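Local atomic coordinates of lectin (Trichosanthes anguina, PDB entry 4HR6), a protein that probably binds carbohydrate as a seed lectin and is a nontoxic, three-chain homologue of the type II ribosome-inactivating proteins. Residues 114-119 and 145-150; 138-143 and 176-181; 47-52 and 56-61. One frame throughout, in Å; residues are numbered along the deposited sequence.

Contact 1 of 3, residues 114-119 and 145-150; sequences VLEASK and SLEDNW
Lys119 lies across one face of the Trp150 indole, its extended chain running at about a right angle to the tryptophan side chain. CE is the atom set most squarely over the ring: it is 3.6 Å from the centroid of the six-membered ring of Trp150 and only 7° off the ring normal, which defines a CH-pi contact. The ammonium follows as a cation-pi partner, with Lys119 NZ 4.0 Å from the same centroid of Trp150 and 29° off the normal. The indole is swung toward the lysine by a CG placed opposite the backbone N (chi1 177°), and its NE1 donates to the carbonyl of Leu197.

Charge and hydrogen bonding complete the lysine's surroundings. Within its own helix Lys119 NZ forms a salt bridge to Glu116 OE2 at 2.8 Å, reaching the syn side of the carboxylate. One water then joins the helices: it donates to Glu116 OE1 at 2.8 Å and to Glu147 O at 2.7 Å, and accepts from Lys119 NZ at 2.8 Å. The ammonium is thus gripped by a carboxylate, a water and a ring face.

Van der Waals packing supplies the rest. Glu116 bends at chi2, and its OE1 rests 3.3 Å from Glu147 CG, the two carboxylate planes being perpendicular. The acid of Glu147 is turned to other partners, Arg78 and Gln112.

All four touching residues are buried, where helix 103-119 meets helix 141-159. The sequence Glu-Ala-Ser-Lys at 116-119, with Trp150 from helix 141-159, resembles the Glu-Ala-Ala-Arg active-site motif of ribosome-inactivating proteins, with Lys119 where that motif has arginine, so this is probably the corresponding pocket.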
ATOM      1  N   VAL B 114      13.192  -6.608  10.971  1.00 27.92           N
ATOM      2  CA  VAL B 114      12.119  -6.823  11.941  1.00 28.49           C
ATOM      3  C   VAL B 114      11.140  -5.644  11.991  1.00 29.60           C
ATOM      4  O   VAL B 114       9.937  -5.813  11.764  1.00 29.10           O
ATOM      5  CB  VAL B 114      12.692  -7.092  13.350  1.00 31.57           C
ATOM      6  CG1 VAL B 114      11.568  -7.233  14.352  1.00 33.89           C
ATOM      7  CG2 VAL B 114      13.542  -8.357  13.341  1.00 33.17           C
ATOM      8  N   LEU B 115      11.640  -4.439  12.264  1.00 30.47           N
ATOM      9  CA  LEU B 115      10.744  -3.325  12.471  1.00 29.96           C
ATOM     10  C   LEU B 115      10.251  -2.771  11.144  1.00 28.59           C
ATOM     11  O   LEU B 115       9.075  -2.516  10.990  1.00 26.80           O
ATOM     12  CB  LEU B 115      11.399  -2.220  13.306  1.00 32.91           C
ATOM     13  CG  LEU B 115      11.838  -2.571  14.723  1.00 35.52           C
ATOM     14  CD1 LEU B 115      12.414  -1.335  15.416  1.00 38.20           C
ATOM     15  CD2 LEU B 115      10.663  -3.111  15.511  1.00 37.93           C
ATOM     16  N   GLU B 116      11.148  -2.568  10.189  1.00 28.58           N
ATOM     17  CA  GLU B 116      10.748  -1.967   8.927  1.00 27.46           C
ATOM     18  C   GLU B 116       9.879  -2.931   8.102  1.00 27.47           C
ATOM     19  O   GLU B 116       8.937  -2.515   7.421  1.00 25.83           O
ATOM     20  CB  GLU B 116      11.978  -1.489   8.161  1.00 29.08           C
ATOM     21  CG  GLU B 116      12.853  -0.495   8.922  1.00 29.51           C
ATOM     22  CD  GLU B 116      12.105   0.744   9.322  1.00 29.66           C
ATOM     23  OE1 GLU B 116      11.711   1.497   8.420  1.00 31.83           O
ATOM     24  OE2 GLU B 116      11.877   0.959  10.537  1.00 31.60           O
ATOM     25  N   ALA B 117      10.174  -4.224   8.197  1.00 27.66           N
ATOM     26  CA  ALA B 117       9.323  -5.236   7.578  1.00 28.68           C
ATOM     27  C   ALA B 117       7.929  -5.237   8.176  1.00 30.95           C
ATOM     28  O   ALA B 117       6.968  -5.523   7.460  1.00 30.55           O
ATOM     29  CB  ALA B 117       9.934  -6.604   7.721  1.00 28.11           C
ATOM     30  N   SER B 118       7.811  -4.954   9.483  1.00 28.51           N
ATOM     31  CA  SER B 118       6.495  -4.911  10.111  1.00 28.34           C
ATOM     32  C   SER B 118       5.667  -3.735   9.595  1.00 28.27           C
ATOM     33  O   SER B 118       4.448  -3.790   9.583  1.00 27.75           O
ATOM     34  CB  SER B 118       6.615  -4.826  11.632  1.00 29.78           C
ATOM     35  OG  SER B 118       7.233  -6.000  12.162  1.00 32.15           O
ATOM     36  N   LYS B 119       6.335  -2.657   9.196  1.00 28.90           N
ATOM     37  CA  LYS B 119       5.646  -1.447   8.768  1.00 28.26           C
ATOM     38  C   LYS B 119       5.108  -1.571   7.340  1.00 29.92           C
ATOM     39  O   LYS B 119       4.078  -0.963   7.010  1.00 30.62           O
ATOM     40  CB  LYS B 119       6.601  -0.262   8.825  1.00 27.61           C
ATOM     41  CG  LYS B 119       7.075   0.137  10.212  1.00 27.47           C
ATOM     42  CD  LYS B 119       8.159   1.203  10.097  1.00 26.45           C
ATOM     43  CE  LYS B 119       8.621   1.704  11.442  1.00 26.04           C
ATOM     44  NZ  LYS B 119       9.768   2.630  11.279  1.00 27.95           N
ATOM     45  N   SER B 145      13.312   4.435   0.395  1.00 32.17           N
ATOM     46  CA  SER B 145      12.339   5.536   0.322  1.00 32.62           C
ATOM     47  C   SER B 145      11.100   5.273   1.193  1.00 32.51           C
ATOM     48  O   SER B 145      10.510   6.200   1.737  1.00 33.47           O
ATOM     49  CB  SER B 145      11.939   5.841  -1.135  1.00 32.46           C
ATOM     50  OG  SER B 145      11.221   4.781  -1.734  1.00 33.68           O
ATOM     51  N   LEU B 146      10.723   4.011   1.347  1.00 29.57           N
ATOM     52  CA  LEU B 146       9.661   3.654   2.269  1.00 27.16           C
ATOM     53  C   LEU B 146      10.106   3.899   3.714  1.00 27.43           C
ATOM     54  O   LEU B 146       9.380   4.504   4.493  1.00 27.00           O
ATOM     55  CB  LEU B 146       9.270   2.193   2.103  1.00 28.64           C
ATOM     56  CG  LEU B 146       8.609   1.784   0.788  1.00 27.93           C
ATOM     57  CD1 LEU B 146       8.450   0.263   0.750  1.00 29.09           C
ATOM     58  CD2 LEU B 146       7.266   2.461   0.632  1.00 26.70           C
ATOM     59  N   GLU B 147      11.309   3.445   4.061  1.00 27.10           N
ATOM     60  CA  GLU B 147      11.820   3.610   5.427  1.00 28.64           C
ATOM     61  C   GLU B 147      11.889   5.087   5.821  1.00 28.72           C
ATOM     62  O   GLU B 147      11.408   5.481   6.881  1.00 27.40           O
ATOM     63  CB  GLU B 147      13.199   2.968   5.566  1.00 28.77           C
ATOM     64  CG  GLU B 147      13.173   1.439   5.498  1.00 27.97           C
ATOM     65  CD  GLU B 147      14.562   0.825   5.459  1.00 28.59           C
ATOM     66  OE1 GLU B 147      15.554   1.564   5.529  1.00 31.53           O
ATOM     67  OE2 GLU B 147      14.680  -0.403   5.342  1.00 27.90           O
ATOM     68  N   ASP B 148      12.469   5.889   4.946  1.00 29.77           N
ATOM     69  CA  ASP B 148      12.669   7.298   5.206  1.00 33.31           C
ATOM     70  C   ASP B 148      11.366   8.120   5.233  1.00 33.74           C
ATOM     71  O   ASP B 148      11.332   9.188   5.842  1.00 33.61           O
ATOM     72  CB  ASP B 148      13.636   7.889   4.177  1.00 34.74           C
ATOM     73  CG  ASP B 148      15.068   7.392   4.351  1.00 37.73           C
ATOM     74  OD1 ASP B 148      15.412   6.794   5.390  1.00 38.14           O
ATOM     75  OD2 ASP B 148      15.859   7.610   3.425  1.00 40.37           O
ATOM     76  N   ASN B 149      10.305   7.643   4.583  1.00 31.94           N
ATOM     77  CA  ASN B 149       9.037   8.407   4.510  1.00 28.37           C
ATOM     78  C   ASN B 149       7.892   7.896   5.357  1.00 27.59           C
ATOM     79  O   ASN B 149       6.791   8.425   5.272  1.00 28.15           O
ATOM     80  CB  ASN B 149       8.569   8.483   3.056  1.00 31.03           C
ATOM     81  CG  ASN B 149       9.380   9.463   2.246  1.00 30.75           C
ATOM     82  OD1 ASN B 149       9.300  10.654   2.463  1.00 34.69           O
ATOM     83  ND2 ASN B 149      10.178   8.969   1.341  1.00 33.26           N
ATOM     84  N   TRP B 150       8.126   6.871   6.180  1.00 27.58           N
ATOM     85  CA  TRP B 150       7.034   6.254   6.949  1.00 28.12           C
ATOM     86  C   TRP B 150       6.266   7.231   7.829  1.00 28.92           C
ATOM     87  O   TRP B 150       5.037   7.168   7.928  1.00 31.21           O
ATOM     88  CB  TRP B 150       7.591   5.143   7.830  1.00 27.58           C
ATOM     89  CG  TRP B 150       6.598   4.511   8.692  1.00 26.66           C
ATOM     90  CD1 TRP B 150       5.551   3.749   8.297  1.00 27.99           C
ATOM     91  CD2 TRP B 150       6.561   4.534  10.126  1.00 26.83           C
ATOM     92  NE1 TRP B 150       4.851   3.296   9.394  1.00 27.20           N
ATOM     93  CE2 TRP B 150       5.443   3.772  10.527  1.00 26.37           C
ATOM     94  CE3 TRP B 150       7.355   5.139  11.108  1.00 28.01           C
ATOM     95  CZ2 TRP B 150       5.094   3.588  11.867  1.00 28.66           C
ATOM     96  CZ3 TRP B 150       7.014   4.957  12.444  1.00 29.24           C
ATOM     97  CH2 TRP B 150       5.898   4.175  12.812  1.00 30.08           C
TER
HETATM   98  O   HOH W   1      10.598   4.009   8.940  1.00 28.02           O

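Contact 2 of 3, residues 138-143 and 176-181; sequences IPDLAI and SNNELI
Asn178 brings its side-chain amide up against the carboxylate of Asp140 and the CB of Leu141. The two flat groups are almost perpendicular, 87° between their planes, and this poor alignment fits the long separation of 3.5 Å from Asn178 ND2 to Asp140 OD1, a weak hydrogen bond with an angle of 141° at the hydrogen. The amide oxygen meets the leucine crosswise, Asn178 OD1 being 3.5 Å from Leu141 CB. CG of the asparagine stands beside the backbone N (chi1 -72°), which lets the end of the side chain come nearer the helix start than the direction of its CB suggests.

A water makes the second polar link. It accepts from Ala142 N at 3.0 Å and donates to Asn178 OD1; the latter distance is very short, so its exact value deserves caution. Asp140, at the N-cap position of helix 141-159, meanwhile accepts a weak bond from Leu141 N at its OD2, 2.9 Å long, which is not a capping bond. Ala142 adds a loose van der Waals touch, its CB 4.1 Å from Ser176 N, and Phe122 of helix 121-132 packs against both Ala142 and Ser176.

The asparagine belongs to the turn between the antiparallel strands 166-174 and 180-185, a turn in which Asn175 OD1 binds the backbone N of Glu179. The contact therefore sets a hairpin turn against the beginning of a long helix near the surface. Its chemistry is a light polar one: the amide donates weakly to Asp140 and is linked to Ala142 N through the water, and such weak, angled bonds imply modest directional hold.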
ATOM      1  N   ILE B 138      20.611  -6.613  -1.245  1.00 34.04           N
ATOM      2  CA  ILE B 138      20.911  -5.274  -0.774  1.00 38.17           C
ATOM      3  C   ILE B 138      19.713  -4.385  -1.119  1.00 40.18           C
ATOM      4  O   ILE B 138      19.271  -4.365  -2.258  1.00 41.48           O
ATOM      5  CB  ILE B 138      22.200  -4.728  -1.414  1.00 40.07           C
ATOM      6  CG1 ILE B 138      23.399  -5.617  -1.033  1.00 42.83           C
ATOM      7  CG2 ILE B 138      22.485  -3.309  -0.956  1.00 42.16           C
ATOM      8  CD1 ILE B 138      24.625  -5.415  -1.901  1.00 41.97           C
ATOM      9  N   PRO B 139      19.169  -3.662  -0.127  1.00 41.42           N
ATOM     10  CA  PRO B 139      18.034  -2.794  -0.415  1.00 41.16           C
ATOM     11  C   PRO B 139      18.384  -1.686  -1.378  1.00 40.52           C
ATOM     12  O   PRO B 139      19.477  -1.132  -1.319  1.00 41.59           O
ATOM     13  CB  PRO B 139      17.677  -2.183   0.944  1.00 42.01           C
ATOM     14  CG  PRO B 139      18.832  -2.444   1.824  1.00 43.34           C
ATOM     15  CD  PRO B 139      19.520  -3.670   1.302  1.00 41.58           C
ATOM     16  N   ASP B 140      17.452  -1.364  -2.252  1.00 41.04           N
ATOM     17  CA  ASP B 140      17.634  -0.276  -3.192  1.00 44.86           C
ATOM     18  C   ASP B 140      16.702   0.868  -2.765  1.00 41.32           C
ATOM     19  O   ASP B 140      16.150   0.839  -1.675  1.00 35.97           O
ATOM     20  CB  ASP B 140      17.321  -0.782  -4.604  1.00 49.86           C
ATOM     21  CG  ASP B 140      18.151  -0.084  -5.692  1.00 58.48           C
ATOM     22  OD1 ASP B 140      18.274  -0.667  -6.804  1.00 60.71           O
ATOM     23  OD2 ASP B 140      18.669   1.039  -5.443  1.00 59.58           O
ATOM     24  N   LEU B 141      16.510   1.848  -3.636  1.00 39.07           N
ATOM     25  CA  LEU B 141      15.702   3.018  -3.329  1.00 37.95           C
ATOM     26  C   LEU B 141      14.236   2.720  -3.050  1.00 38.31           C
ATOM     27  O   LEU B 141      13.563   3.477  -2.345  1.00 35.99           O
ATOM     28  CB  LEU B 141      15.818   4.032  -4.470  1.00 39.51           C
ATOM     29  CG  LEU B 141      17.193   4.695  -4.555  1.00 41.93           C
ATOM     30  CD1 LEU B 141      17.337   5.505  -5.831  1.00 42.90           C
ATOM     31  CD2 LEU B 141      17.405   5.592  -3.342  1.00 44.04           C
ATOM     32  N   ALA B 142      13.729   1.632  -3.611  1.00 34.45           N
ATOM     33  CA  ALA B 142      12.384   1.198  -3.307  1.00 34.66           C
ATOM     34  C   ALA B 142      12.199   0.993  -1.800  1.00 34.59           C
ATOM     35  O   ALA B 142      11.265   1.520  -1.217  1.00 38.05           O
ATOM     36  CB  ALA B 142      12.057  -0.080  -4.069  1.00 35.75           C
ATOM     37  N   ILE B 143      13.092   0.225  -1.183  1.00 31.81           N
ATOM     38  CA  ILE B 143      13.021  -0.038   0.242  1.00 31.70           C
ATOM     39  C   ILE B 143      13.374   1.223   1.050  1.00 31.56           C
ATOM     40  O   ILE B 143      12.633   1.619   1.926  1.00 29.49           O
ATOM     41  CB  ILE B 143      13.911  -1.236   0.624  1.00 31.73           C
ATOM     42  CG1 ILE B 143      13.265  -2.519   0.057  1.00 34.36           C
ATOM     43  CG2 ILE B 143      14.089  -1.330   2.133  1.00 33.56           C
ATOM     44  CD1 ILE B 143      13.928  -3.836   0.392  1.00 34.28           C
ATOM     45  N   SER B 176      11.029  -0.658  -8.022  1.00 37.69           N
ATOM     46  CA  SER B 176      12.209  -1.518  -8.145  1.00 42.29           C
ATOM     47  C   SER B 176      13.096  -1.217  -9.362  1.00 43.78           C
ATOM     48  O   SER B 176      14.237  -1.660  -9.405  1.00 45.97           O
ATOM     49  CB  SER B 176      11.807  -2.999  -8.160  1.00 41.98           C
ATOM     50  OG  SER B 176      10.945  -3.304  -7.086  1.00 40.80           O
ATOM     51  N   ASN B 177      12.597  -0.466 -10.336  1.00 46.06           N
ATOM     52  CA  ASN B 177      13.441  -0.020 -11.446  1.00 48.95           C
ATOM     53  C   ASN B 177      13.995   1.386 -11.218  1.00 48.20           C
ATOM     54  O   ASN B 177      14.487   2.027 -12.148  1.00 49.18           O
ATOM     55  CB  ASN B 177      12.670  -0.084 -12.772  1.00 55.62           C
ATOM     56  CG  ASN B 177      12.392  -1.511 -13.219  1.00 61.22           C
ATOM     57  OD1 ASN B 177      13.250  -2.392 -13.116  1.00 63.27           O
ATOM     58  ND2 ASN B 177      11.187  -1.747 -13.718  1.00 66.13           N
ATOM     59  N   ASN B 178      13.922   1.857  -9.979  1.00 46.13           N
ATOM     60  CA  ASN B 178      14.391   3.188  -9.604  1.00 47.57           C
ATOM     61  C   ASN B 178      13.706   4.342 -10.330  1.00 45.84           C
ATOM     62  O   ASN B 178      14.277   5.415 -10.459  1.00 49.14           O
ATOM     63  CB  ASN B 178      15.920   3.285  -9.731  1.00 51.16           C
ATOM     64  CG  ASN B 178      16.644   2.503  -8.646  1.00 55.03           C
ATOM     65  OD1 ASN B 178      16.128   2.310  -7.548  1.00 54.93           O
ATOM     66  ND2 ASN B 178      17.853   2.058  -8.951  1.00 60.21           N
ATOM     67  N   GLU B 179      12.470   4.131 -10.764  1.00 47.66           N
ATOM     68  CA  GLU B 179      11.671   5.209 -11.330  1.00 51.55           C
ATOM     69  C   GLU B 179      10.987   5.905 -10.173  1.00 47.13           C
ATOM     70  O   GLU B 179      10.536   5.249  -9.236  1.00 44.39           O
ATOM     71  CB  GLU B 179      10.628   4.666 -12.319  1.00 55.82           C
ATOM     72  CG  GLU B 179      11.236   4.055 -13.584  1.00 63.90           C
ATOM     73  CD  GLU B 179      10.324   3.060 -14.303  1.00 67.87           C
ATOM     74  OE1 GLU B 179       9.095   3.300 -14.411  1.00 67.01           O
ATOM     75  OE2 GLU B 179      10.856   2.032 -14.778  1.00 72.50           O
ATOM     76  N   LEU B 180      10.927   7.228 -10.235  1.00 46.50           N
ATOM     77  CA  LEU B 180      10.223   8.026  -9.240  1.00 45.86           C
ATOM     78  C   LEU B 180       8.713   7.935  -9.423  1.00 45.91           C
ATOM     79  O   LEU B 180       8.217   8.003 -10.536  1.00 47.95           O
ATOM     80  CB  LEU B 180      10.647   9.478  -9.354  1.00 48.64           C
ATOM     81  CG  LEU B 180       9.866  10.470  -8.496  1.00 51.88           C
ATOM     82  CD1 LEU B 180      10.295  10.377  -7.044  1.00 51.67           C
ATOM     83  CD2 LEU B 180      10.083  11.875  -9.026  1.00 54.10           C
ATOM     84  N   ILE B 181       7.990   7.781  -8.319  1.00 44.62           N
ATOM     85  CA  ILE B 181       6.541   7.801  -8.325  1.00 44.29           C
ATOM     86  C   ILE B 181       6.089   8.778  -7.252  1.00 46.26           C
ATOM     87  O   ILE B 181       6.176   8.478  -6.064  1.00 47.35           O
ATOM     88  CB  ILE B 181       5.942   6.413  -8.017  1.00 43.11           C
ATOM     89  CG1 ILE B 181       6.464   5.376  -8.990  1.00 44.09           C
ATOM     90  CG2 ILE B 181       4.423   6.449  -8.071  1.00 43.39           C
ATOM     91  CD1 ILE B 181       5.799   4.024  -8.833  1.00 48.28           C
TER
HETATM   92  O   HOH W   2      14.642   0.740  -6.292  1.00 41.99           O

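Contact 3 of 3, residues 47-52 and 56-61; sequences LAFHTL and THQNVL
Gln58 reaches from its strand toward the helix end, passing the Phe49 side chain at a slant, with the amide and phenyl planes 78° apart. The ring presents its edge to the amide: Gln58 OE1 lies near the ring plane, 4.1 Å from Phe49 CD2. The opposite end of the same amide does the bonding. Gln58 NE2 donates to Phe49 O at 2.9 Å in a nearly straight bond (165°), and that oxygen lies close to the plane of the amide. An extended chain beyond CG (chi2 173°) provides the reach. From NE2 a second, weak bond goes to Leu52 O at 3.0 Å.

The side chains of Val60, two residues on, and Phe49 cross at about a right angle, with Val60 CG2 4.0 Å from Phe49 CE2. Phe40 of the neighbouring strand stacks on Phe49.

Helix 46-51 links the adjacent parallel strands 37-40 and 57-60 in a beta-alpha-beta unit. Chemically, a single neutral amide nitrogen gives a firm bond to Phe49 O and a weak one to Leu52 O where the helix finishes, so most of the polar hold is on Phe49, with the aromatic and valine adding an apolar flank.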
ATOM      1  N   LEU B  47      12.084   7.560  30.363  1.00 35.46           N
ATOM      2  CA  LEU B  47      11.280   6.547  30.972  1.00 38.12           C
ATOM      3  C   LEU B  47      11.821   5.129  30.727  1.00 36.54           C
ATOM      4  O   LEU B  47      11.591   4.242  31.544  1.00 33.03           O
ATOM      5  CB  LEU B  47       9.858   6.658  30.424  1.00 42.80           C
ATOM      6  CG  LEU B  47       8.818   5.754  31.079  1.00 46.53           C
ATOM      7  CD1 LEU B  47       8.424   6.338  32.426  1.00 49.09           C
ATOM      8  CD2 LEU B  47       7.603   5.612  30.180  1.00 49.33           C
ATOM      9  N   ALA B  48      12.496   4.918  29.591  1.00 33.35           N
ATOM     10  CA  ALA B  48      13.113   3.625  29.296  1.00 33.76           C
ATOM     11  C   ALA B  48      14.122   3.230  30.370  1.00 31.76           C
ATOM     12  O   ALA B  48      14.162   2.073  30.783  1.00 30.69           O
ATOM     13  CB  ALA B  48      13.787   3.634  27.930  1.00 33.28           C
ATOM     14  N   PHE B  49      14.937   4.182  30.814  1.00 31.23           N
ATOM     15  CA  PHE B  49      15.957   3.872  31.824  1.00 35.11           C
ATOM     16  C   PHE B  49      15.360   3.513  33.176  1.00 36.97           C
ATOM     17  O   PHE B  49      15.996   2.809  33.959  1.00 38.41           O
ATOM     18  CB  PHE B  49      16.914   5.034  32.022  1.00 33.12           C
ATOM     19  CG  PHE B  49      17.749   5.318  30.833  1.00 34.56           C
ATOM     20  CD1 PHE B  49      17.348   6.247  29.901  1.00 35.19           C
ATOM     21  CD2 PHE B  49      18.937   4.637  30.631  1.00 36.27           C
ATOM     22  CE1 PHE B  49      18.123   6.508  28.790  1.00 35.71           C
ATOM     23  CE2 PHE B  49      19.722   4.902  29.532  1.00 34.68           C
ATOM     24  CZ  PHE B  49      19.309   5.830  28.606  1.00 34.71           C
ATOM     25  N   HIS B  50      14.159   4.023  33.447  1.00 39.14           N
ATOM     26  CA  HIS B  50      13.540   3.882  34.749  1.00 42.36           C
ATOM     27  C   HIS B  50      12.709   2.641  34.817  1.00 42.11           C
ATOM     28  O   HIS B  50      12.452   2.160  35.897  1.00 44.62           O
ATOM     29  CB  HIS B  50      12.704   5.118  35.109  1.00 44.98           C
ATOM     30  CG  HIS B  50      13.541   6.293  35.504  1.00 50.24           C
ATOM     31  ND1 HIS B  50      13.946   7.255  34.605  1.00 53.37           N
ATOM     32  CD2 HIS B  50      14.093   6.634  36.693  1.00 52.48           C
ATOM     33  CE1 HIS B  50      14.699   8.147  35.223  1.00 54.89           C
ATOM     34  NE2 HIS B  50      14.800   7.796  36.494  1.00 55.30           N
ATOM     35  N   THR B  51      12.314   2.103  33.670  1.00 40.73           N
ATOM     36  CA  THR B  51      11.419   0.968  33.647  1.00 40.21           C
ATOM     37  C   THR B  51      11.993  -0.282  33.000  1.00 39.47           C
ATOM     38  O   THR B  51      11.449  -1.347  33.220  1.00 41.23           O
ATOM     39  CB  THR B  51      10.086   1.315  32.936  1.00 43.20           C
ATOM     40  OG1 THR B  51      10.359   1.853  31.652  1.00 43.79           O
ATOM     41  CG2 THR B  51       9.293   2.354  33.720  1.00 44.98           C
ATOM     42  N   LEU B  52      13.059  -0.186  32.198  1.00 37.97           N
ATOM     43  CA  LEU B  52      13.571  -1.382  31.513  1.00 37.08           C
ATOM     44  C   LEU B  52      14.909  -1.828  32.052  1.00 32.29           C
ATOM     45  O   LEU B  52      15.805  -1.024  32.239  1.00 30.30           O
ATOM     46  CB  LEU B  52      13.750  -1.134  30.017  1.00 38.68           C
ATOM     47  CG  LEU B  52      12.521  -0.814  29.183  1.00 40.34           C
ATOM     48  CD1 LEU B  52      12.957  -0.297  27.818  1.00 40.26           C
ATOM     49  CD2 LEU B  52      11.642  -2.046  29.060  1.00 41.53           C
ATOM     50  N   THR B  56      20.041  -4.433  35.896  1.00 35.85           N
ATOM     51  CA  THR B  56      21.237  -4.648  35.084  1.00 34.30           C
ATOM     52  C   THR B  56      22.089  -3.407  35.172  1.00 33.39           C
ATOM     53  O   THR B  56      21.618  -2.364  35.605  1.00 34.85           O
ATOM     54  CB  THR B  56      20.885  -4.943  33.588  1.00 35.09           C
ATOM     55  OG1 THR B  56      20.372  -3.765  32.941  1.00 32.43           O
ATOM     56  CG2 THR B  56      19.867  -6.011  33.506  1.00 33.36           C
ATOM     57  N   HIS B  57      23.344  -3.513  34.770  1.00 35.53           N
ATOM     58  CA  HIS B  57      24.155  -2.337  34.522  1.00 39.43           C
ATOM     59  C   HIS B  57      23.704  -1.806  33.176  1.00 37.20           C
ATOM     60  O   HIS B  57      23.797  -2.514  32.189  1.00 38.73           O
ATOM     61  CB  HIS B  57      25.646  -2.676  34.446  1.00 45.52           C
ATOM     62  CG  HIS B  57      26.163  -3.410  35.635  1.00 55.01           C
ATOM     63  ND1 HIS B  57      26.639  -4.702  35.558  1.00 63.49           N
ATOM     64  CD2 HIS B  57      26.272  -3.044  36.936  1.00 59.42           C
ATOM     65  CE1 HIS B  57      27.013  -5.101  36.760  1.00 64.23           C
ATOM     66  NE2 HIS B  57      26.798  -4.115  37.614  1.00 59.72           N
ATOM     67  N   GLN B  58      23.208  -0.576  33.151  1.00 34.66           N
ATOM     68  CA  GLN B  58      22.660   0.028  31.957  1.00 35.30           C
ATOM     69  C   GLN B  58      23.725   0.824  31.251  1.00 34.05           C
ATOM     70  O   GLN B  58      24.100   1.885  31.689  1.00 37.83           O
ATOM     71  CB  GLN B  58      21.468   0.927  32.301  1.00 34.59           C
ATOM     72  CG  GLN B  58      20.299   0.185  32.944  1.00 36.63           C
ATOM     73  CD  GLN B  58      19.204   1.120  33.441  1.00 37.10           C
ATOM     74  OE1 GLN B  58      19.490   2.205  33.885  1.00 39.93           O
ATOM     75  NE2 GLN B  58      17.948   0.701  33.339  1.00 37.82           N
ATOM     76  N   ASN B  59      24.217   0.308  30.139  1.00 34.26           N
ATOM     77  CA  ASN B  59      25.203   1.034  29.347  1.00 33.95           C
ATOM     78  C   ASN B  59      24.505   1.877  28.301  1.00 32.45           C
ATOM     79  O   ASN B  59      23.470   1.483  27.768  1.00 33.24           O
ATOM     80  CB  ASN B  59      26.144   0.046  28.678  1.00 35.39           C
ATOM     81  CG  ASN B  59      26.828  -0.835  29.678  1.00 37.81           C
ATOM     82  OD1 ASN B  59      27.793  -0.414  30.302  1.00 42.73           O
ATOM     83  ND2 ASN B  59      26.324  -2.056  29.859  1.00 38.35           N
ATOM     84  N   VAL B  60      25.088   3.020  28.003  1.00 32.02           N
ATOM     85  CA  VAL B  60      24.564   3.932  27.008  1.00 33.99           C
ATOM     86  C   VAL B  60      25.473   3.904  25.775  1.00 33.91           C
ATOM     87  O   VAL B  60      26.658   4.173  25.871  1.00 33.78           O
ATOM     88  CB  VAL B  60      24.498   5.364  27.566  1.00 33.65           C
ATOM     89  CG1 VAL B  60      23.894   6.317  26.548  1.00 36.16           C
ATOM     90  CG2 VAL B  60      23.676   5.377  28.842  1.00 34.17           C
ATOM     91  N   LEU B  61      24.905   3.597  24.617  1.00 32.60           N
ATOM     92  CA  LEU B  61      25.680   3.537  23.378  1.00 31.87           C
ATOM     93  C   LEU B  61      26.027   4.942  22.925  1.00 31.81           C
ATOM     94  O   LEU B  61      25.366   5.900  23.302  1.00 32.43           O
ATOM     95  CB  LEU B  61      24.891   2.773  22.297  1.00 30.82           C
ATOM     96  CG  LEU B  61      24.560   1.351  22.751  1.00 31.71           C
ATOM     97  CD1 LEU B  61      23.493   0.689  21.906  1.00 33.61           C
ATOM     98  CD2 LEU B  61      25.812   0.484  22.803  1.00 32.30           C
TER

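Contact 3 comes first along the chain and closes before contact 1 opens, whereas contacts 1 and 2 interleave, their segments alternating in sequence. These two share helix 141-159: contact 2 uses its start and contact 1 the turns just after, with centres 13 Å apart. Contact 3 belongs to the edge of the five-stranded mixed sheet, its centre 26 Å from that of contact 1 and 37 Å from that of contact 2, on the far side of the chain's centre from the latter. The long helix thus connects the buried helical core at contact 1 with the two-stranded hairpin at contact 2, while contact 3 joins the crossover helix 46-51 to strand 57-60, an outermost strand of the sheet within this chain.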